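Local coordinates for glycoside hydrolase family protein (Novosphingobium sp. PP1Y, PDB 6Q2F) that probably hydrolyses terminal alpha-L-rhamnose units from glycosides, as an alpha-L-rhamnosidase of a glycoside hydrolase family, at residues L42-P55 and V715-T727. Residues are numbered along the deposited sequence; the frame is centred on the assembly and turned at random.
Sequences LEQAFKDPPSSARP and VDYIARSSLLLQT
R720 sets CG anti to its carbonyl carbon (chi1 -68°) and runs extended to NE, which lays its CD over the F46 ring and its guanidinium against the last turn of helix 42-47. F46, with CG anti to the backbone N, offers that face in a CH-pi contact, R720 CD standing 4.2 Å from the centroid of the F46 ring. Edge-on, the guanidinium grips two carbonyls at the helix C-terminus, each bond in the carbonyl plane: R720 NE gives to F46 O (2.8 Å) and R720 NH2 to K47 O (2.9 Å, the straighter at 159°). Replacing R720 by a leucine would probably leave both carbonyls without these donors, just where the helix dipole is likely to favour a positive charge. A water accepts from both K47 NZ and R720 NH2, bridging like charges. L723 CD2 packs on A45 CB (3.6 Å), and L724 CD1 meets F46 CE1. A53 CB packs on L723 CB, and A53 O takes a CA-H...O contact from A719 CA (3.3 Å); Q726 NE2 reaches S52 O and is also bonded to N673 O. P55 CG rests on V715 CG1 (3.7 Å). The axes of helix 42-47 and helix 715-726 run roughly antiparallel (151°). Residues 42-55 lead into strand 56-62, first of the closed (beta/alpha)8 barrel; helix 712-726 follows its last strand, 674-677, and meets helix 657-670 through S721 and L725 and strands 926-932 and 961-967 through L724.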
loop_
_atom_site.group_PDB
_atom_site.type_symbol
_atom_site.label_atom_id
_atom_site.label_comp_id
_atom_site.label_asym_id
_atom_site.label_seq_id
_atom_site.Cartn_x
_atom_site.Cartn_y
_atom_site.Cartn_z
ATOM N N LEU A 42 -3.716 -28.134 16.915
ATOM C CA LEU A 42 -2.826 -27.094 16.424
ATOM C C LEU A 42 -1.422 -27.645 16.174
ATOM O O LEU A 42 -0.741 -27.219 15.231
ATOM C CB LEU A 42 -2.788 -25.929 17.405
ATOM C CG LEU A 42 -2.085 -24.671 16.900
ATOM C CD1 LEU A 42 -2.781 -24.133 15.646
ATOM C CD2 LEU A 42 -2.019 -23.605 18.023
ATOM N N GLU A 43 -0.987 -28.613 16.990
ATOM C CA GLU A 43 0.326 -29.221 16.782
ATOM C C GLU A 43 0.381 -29.971 15.460
ATOM O O GLU A 43 1.379 -29.892 14.739
ATOM C CB GLU A 43 0.674 -30.164 17.931
ATOM C CG GLU A 43 0.946 -29.478 19.280
ATOM C CD GLU A 43 -0.323 -29.065 20.012
ATOM O OE1 GLU A 43 -1.428 -29.450 19.577
ATOM O OE2 GLU A 43 -0.211 -28.350 21.030
ATOM N N GLN A 44 -0.677 -30.713 15.135
ATOM C CA GLN A 44 -0.713 -31.441 13.869
ATOM C C GLN A 44 -0.804 -30.482 12.691
ATOM O O GLN A 44 -0.100 -30.646 11.692
ATOM C CB GLN A 44 -1.891 -32.418 13.851
ATOM C CG GLN A 44 -1.756 -33.557 14.867
ATOM C CD GLN A 44 -3.054 -34.333 15.068
ATOM O OE1 GLN A 44 -4.147 -33.756 15.121
ATOM N NE2 GLN A 44 -2.934 -35.655 15.183
ATOM N N ALA A 45 -1.674 -29.471 12.788
ATOM C CA ALA A 45 -1.756 -28.483 11.720
ATOM C C ALA A 45 -0.417 -27.782 11.537
ATOM O O ALA A 45 -0.004 -27.502 10.408
ATOM C CB ALA A 45 -2.867 -27.472 12.018
ATOM N N PHE A 46 0.280 -27.493 12.646
ATOM C CA PHE A 46 1.586 -26.847 12.536
ATOM C C PHE A 46 2.590 -27.745 11.834
ATOM O O PHE A 46 3.425 -27.257 11.068
ATOM C CB PHE A 46 2.082 -26.458 13.924
ATOM C CG PHE A 46 3.261 -25.528 13.927
ATOM C CD1 PHE A 46 3.152 -24.245 13.426
ATOM C CD2 PHE A 46 4.464 -25.929 14.478
ATOM C CE1 PHE A 46 4.237 -23.369 13.453
ATOM C CE2 PHE A 46 5.557 -25.064 14.517
ATOM C CZ PHE A 46 5.435 -23.775 14.002
ATOM N N LYS A 47 2.520 -29.052 12.056
ATOM C CA LYS A 47 3.419 -29.940 11.333
ATOM C C LYS A 47 3.124 -29.927 9.828
ATOM O O LYS A 47 4.050 -29.814 9.013
ATOM C CB LYS A 47 3.335 -31.355 11.901
ATOM C CG LYS A 47 4.536 -32.209 11.528
ATOM C CD LYS A 47 5.846 -31.430 11.725
ATOM C CE LYS A 47 7.069 -32.283 11.404
ATOM N NZ LYS A 47 7.027 -32.797 9.999
ATOM N N ASP A 48 1.836 -30.014 9.446
ATOM C CA ASP A 48 1.399 -30.061 8.040
ATOM C C ASP A 48 0.260 -29.075 7.810
ATOM O O ASP A 48 -0.920 -29.431 7.901
ATOM C CB ASP A 48 0.963 -31.467 7.631
ATOM C CG ASP A 48 2.094 -32.473 7.727
ATOM O OD1 ASP A 48 2.974 -32.480 6.829
ATOM O OD2 ASP A 48 2.104 -33.251 8.710
ATOM N N PRO A 49 0.588 -27.826 7.489
ATOM C CA PRO A 49 -0.434 -26.780 7.480
ATOM C C PRO A 49 -1.519 -27.066 6.478
ATOM O O PRO A 49 -1.278 -27.684 5.421
ATOM C CB PRO A 49 0.368 -25.525 7.102
ATOM C CG PRO A 49 1.733 -25.800 7.649
ATOM C CD PRO A 49 1.957 -27.288 7.528
ATOM N N PRO A 50 -2.756 -26.661 6.762
ATOM C CA PRO A 50 -3.833 -26.801 5.780
ATOM C C PRO A 50 -3.711 -25.756 4.679
ATOM O O PRO A 50 -2.936 -24.804 4.769
ATOM C CB PRO A 50 -5.103 -26.600 6.610
ATOM C CG PRO A 50 -4.661 -25.644 7.704
ATOM C CD PRO A 50 -3.181 -25.922 7.957
ATOM N N SER A 51 -4.515 -25.953 3.624
ATOM C CA SER A 51 -4.516 -25.045 2.471
ATOM C C SER A 51 -4.701 -23.592 2.885
ATOM O O SER A 51 -4.045 -22.694 2.349
ATOM C CB SER A 51 -5.624 -25.437 1.491
ATOM O OG SER A 51 -5.721 -26.846 1.407
ATOM N N SER A 52 -5.591 -23.342 3.837
ATOM C CA SER A 52 -5.853 -21.977 4.273
ATOM C C SER A 52 -4.604 -21.281 4.797
ATOM O O SER A 52 -4.558 -20.047 4.834
ATOM C CB SER A 52 -6.928 -21.990 5.367
ATOM O OG SER A 52 -6.485 -22.741 6.485
ATOM N N ALA A 53 -3.611 -22.037 5.253
ATOM C CA ALA A 53 -2.396 -21.428 5.771
ATOM C C ALA A 53 -1.323 -21.269 4.708
ATOM O O ALA A 53 -0.329 -20.577 4.948
ATOM C CB ALA A 53 -1.839 -22.252 6.944
ATOM N N ARG A 54 -1.505 -21.860 3.550
ATOM C CA ARG A 54 -0.411 -21.899 2.593
ATOM C C ARG A 54 -0.396 -20.626 1.748
ATOM O O ARG A 54 -1.452 -20.111 1.385
ATOM C CB ARG A 54 -0.546 -23.139 1.722
ATOM C CG ARG A 54 -0.377 -24.392 2.552
ATOM C CD ARG A 54 -0.516 -25.699 1.780
ATOM N NE ARG A 54 -0.082 -26.775 2.675
ATOM C CZ ARG A 54 1.193 -26.963 3.028
ATOM N NH1 ARG A 54 2.144 -26.153 2.547
ATOM N NH2 ARG A 54 1.512 -27.941 3.872
ATOM N N PRO A 55 0.779 -20.077 1.451
ATOM C CA PRO A 55 0.820 -18.790 0.767
ATOM C C PRO A 55 0.377 -18.925 -0.679
ATOM O O PRO A 55 0.397 -20.006 -1.279
ATOM C CB PRO A 55 2.293 -18.384 0.847
ATOM C CG PRO A 55 3.007 -19.690 0.765
ATOM C CD PRO A 55 2.134 -20.639 1.602
ATOM N N VAL A 715 8.476 -22.630 1.739
ATOM C CA VAL A 715 7.033 -22.404 1.719
ATOM C C VAL A 715 6.394 -22.953 2.993
ATOM O O VAL A 715 5.456 -22.357 3.538
ATOM C CB VAL A 715 6.421 -23.010 0.442
ATOM C CG1 VAL A 715 4.906 -22.818 0.414
ATOM C CG2 VAL A 715 7.063 -22.372 -0.812
ATOM N N ASP A 716 6.908 -24.084 3.504
ATOM C CA ASP A 716 6.395 -24.628 4.760
ATOM C C ASP A 716 6.628 -23.654 5.909
ATOM O O ASP A 716 5.805 -23.532 6.818
ATOM C CB ASP A 716 7.073 -25.961 5.080
ATOM C CG ASP A 716 6.484 -27.139 4.318
ATOM O OD1 ASP A 716 5.330 -27.073 3.864
ATOM O OD2 ASP A 716 7.184 -28.163 4.226
ATOM N N TYR A 717 7.771 -22.976 5.900
ATOM C CA TYR A 717 8.046 -21.972 6.919
ATOM C C TYR A 717 7.011 -20.864 6.868
ATOM O O TYR A 717 6.497 -20.426 7.911
ATOM C CB TYR A 717 9.457 -21.424 6.705
ATOM C CG TYR A 717 9.796 -20.210 7.530
ATOM C CD1 TYR A 717 9.493 -18.919 7.078
ATOM C CD2 TYR A 717 10.421 -20.349 8.759
ATOM C CE1 TYR A 717 9.829 -17.810 7.838
ATOM C CE2 TYR A 717 10.758 -19.254 9.514
ATOM C CZ TYR A 717 10.455 -17.994 9.056
ATOM O OH TYR A 717 10.816 -16.926 9.822
ATOM N N ILE A 718 6.675 -20.416 5.657
ATOM C CA ILE A 718 5.651 -19.389 5.501
ATOM C C ILE A 718 4.282 -19.928 5.889
ATOM O O ILE A 718 3.504 -19.246 6.571
ATOM C CB ILE A 718 5.660 -18.866 4.060
ATOM C CG1 ILE A 718 7.012 -18.195 3.754
ATOM C CG2 ILE A 718 4.458 -17.922 3.825
ATOM C CD1 ILE A 718 7.252 -17.924 2.238
ATOM N N ALA A 719 3.970 -21.161 5.479
ATOM C CA ALA A 719 2.670 -21.742 5.805
ATOM C C ALA A 719 2.522 -21.984 7.304
ATOM O O ALA A 719 1.434 -21.806 7.858
ATOM C CB ALA A 719 2.473 -23.051 5.044
ATOM N N ARG A 720 3.594 -22.419 7.976
ATOM C CA ARG A 720 3.490 -22.666 9.411
ATOM C C ARG A 720 3.343 -21.366 10.176
ATOM O O ARG A 720 2.586 -21.285 11.147
ATOM C CB ARG A 720 4.708 -23.433 9.931
ATOM C CG ARG A 720 4.773 -24.831 9.420
ATOM C CD ARG A 720 5.832 -25.646 10.135
ATOM N NE ARG A 720 5.811 -27.021 9.670
ATOM C CZ ARG A 720 6.792 -27.564 8.968
ATOM N NH1 ARG A 720 7.864 -26.843 8.675
ATOM N NH2 ARG A 720 6.706 -28.819 8.563
ATOM N N SER A 721 4.090 -20.346 9.773
ATOM C CA SER A 721 3.981 -19.055 10.427
ATOM C C SER A 721 2.592 -18.474 10.222
ATOM O O SER A 721 1.984 -17.948 11.158
ATOM C CB SER A 721 5.056 -18.121 9.876
ATOM O OG SER A 721 6.341 -18.610 10.202
ATOM N N SER A 722 2.077 -18.573 8.990
ATOM C CA SER A 722 0.752 -18.052 8.678
ATOM C C SER A 722 -0.311 -18.756 9.507
ATOM O O SER A 722 -1.243 -18.119 9.999
ATOM C CB SER A 722 0.454 -18.238 7.186
ATOM O OG SER A 722 1.440 -17.613 6.372
ATOM N N LEU A 723 -0.180 -20.082 9.669
ATOM C CA LEU A 723 -1.168 -20.843 10.434
ATOM C C LEU A 723 -1.334 -20.267 11.835
ATOM O O LEU A 723 -2.453 -19.931 12.258
ATOM C CB LEU A 723 -0.763 -22.321 10.506
ATOM C CG LEU A 723 -1.554 -23.131 11.534
ATOM C CD1 LEU A 723 -3.030 -23.312 11.100
ATOM C CD2 LEU A 723 -0.889 -24.475 11.860
ATOM N N LEU A 724 -0.223 -20.150 12.574
ATOM C CA LEU A 724 -0.312 -19.613 13.932
ATOM C C LEU A 724 -0.803 -18.171 13.912
ATOM O O LEU A 724 -1.596 -17.763 14.773
ATOM C CB LEU A 724 1.038 -19.716 14.620
ATOM C CG LEU A 724 1.624 -21.140 14.750
ATOM C CD1 LEU A 724 2.859 -21.188 15.676
ATOM C CD2 LEU A 724 0.569 -22.057 15.327
ATOM N N LEU A 725 -0.368 -17.390 12.911
ATOM C CA LEU A 725 -0.750 -15.989 12.816
ATOM C C LEU A 725 -2.170 -15.795 12.287
ATOM O O LEU A 725 -2.659 -14.661 12.245
ATOM C CB LEU A 725 0.279 -15.242 11.971
ATOM C CG LEU A 725 1.600 -15.145 12.784
ATOM C CD1 LEU A 725 2.762 -14.672 11.909
ATOM C CD2 LEU A 725 1.418 -14.160 13.931
ATOM N N GLN A 726 -2.863 -16.866 11.927
ATOM C CA GLN A 726 -4.301 -16.788 11.684
ATOM C C GLN A 726 -5.127 -17.321 12.844
ATOM O O GLN A 726 -6.352 -17.185 12.830
ATOM C CB GLN A 726 -4.669 -17.572 10.411
ATOM C CG GLN A 726 -4.050 -17.025 9.139
ATOM C CD GLN A 726 -4.267 -17.936 7.937
ATOM O OE1 GLN A 726 -5.109 -18.835 7.962
ATOM N NE2 GLN A 726 -3.501 -17.702 6.875
ATOM N N THR A 727 -4.489 -17.941 13.822
ATOM C CA THR A 727 -5.191 -18.676 14.864
ATOM C C THR A 727 -5.817 -17.718 15.869
ATOM O O THR A 727 -5.230 -16.693 16.207
ATOM C CB THR A 727 -4.223 -19.638 15.575
ATOM O OG1 THR A 727 -3.737 -20.580 14.618
ATOM C CG2 THR A 727 -4.912 -20.383 16.710
HETATM O O HOH W 1 8.632 -31.168 7.720
HETATM O O HOH W 2 -2.680 -18.169 3.908
HETATM O O HOH W 3 -5.015 -21.564 8.352
HETATM O O HOH W 4 0.227 -18.235 4.052
#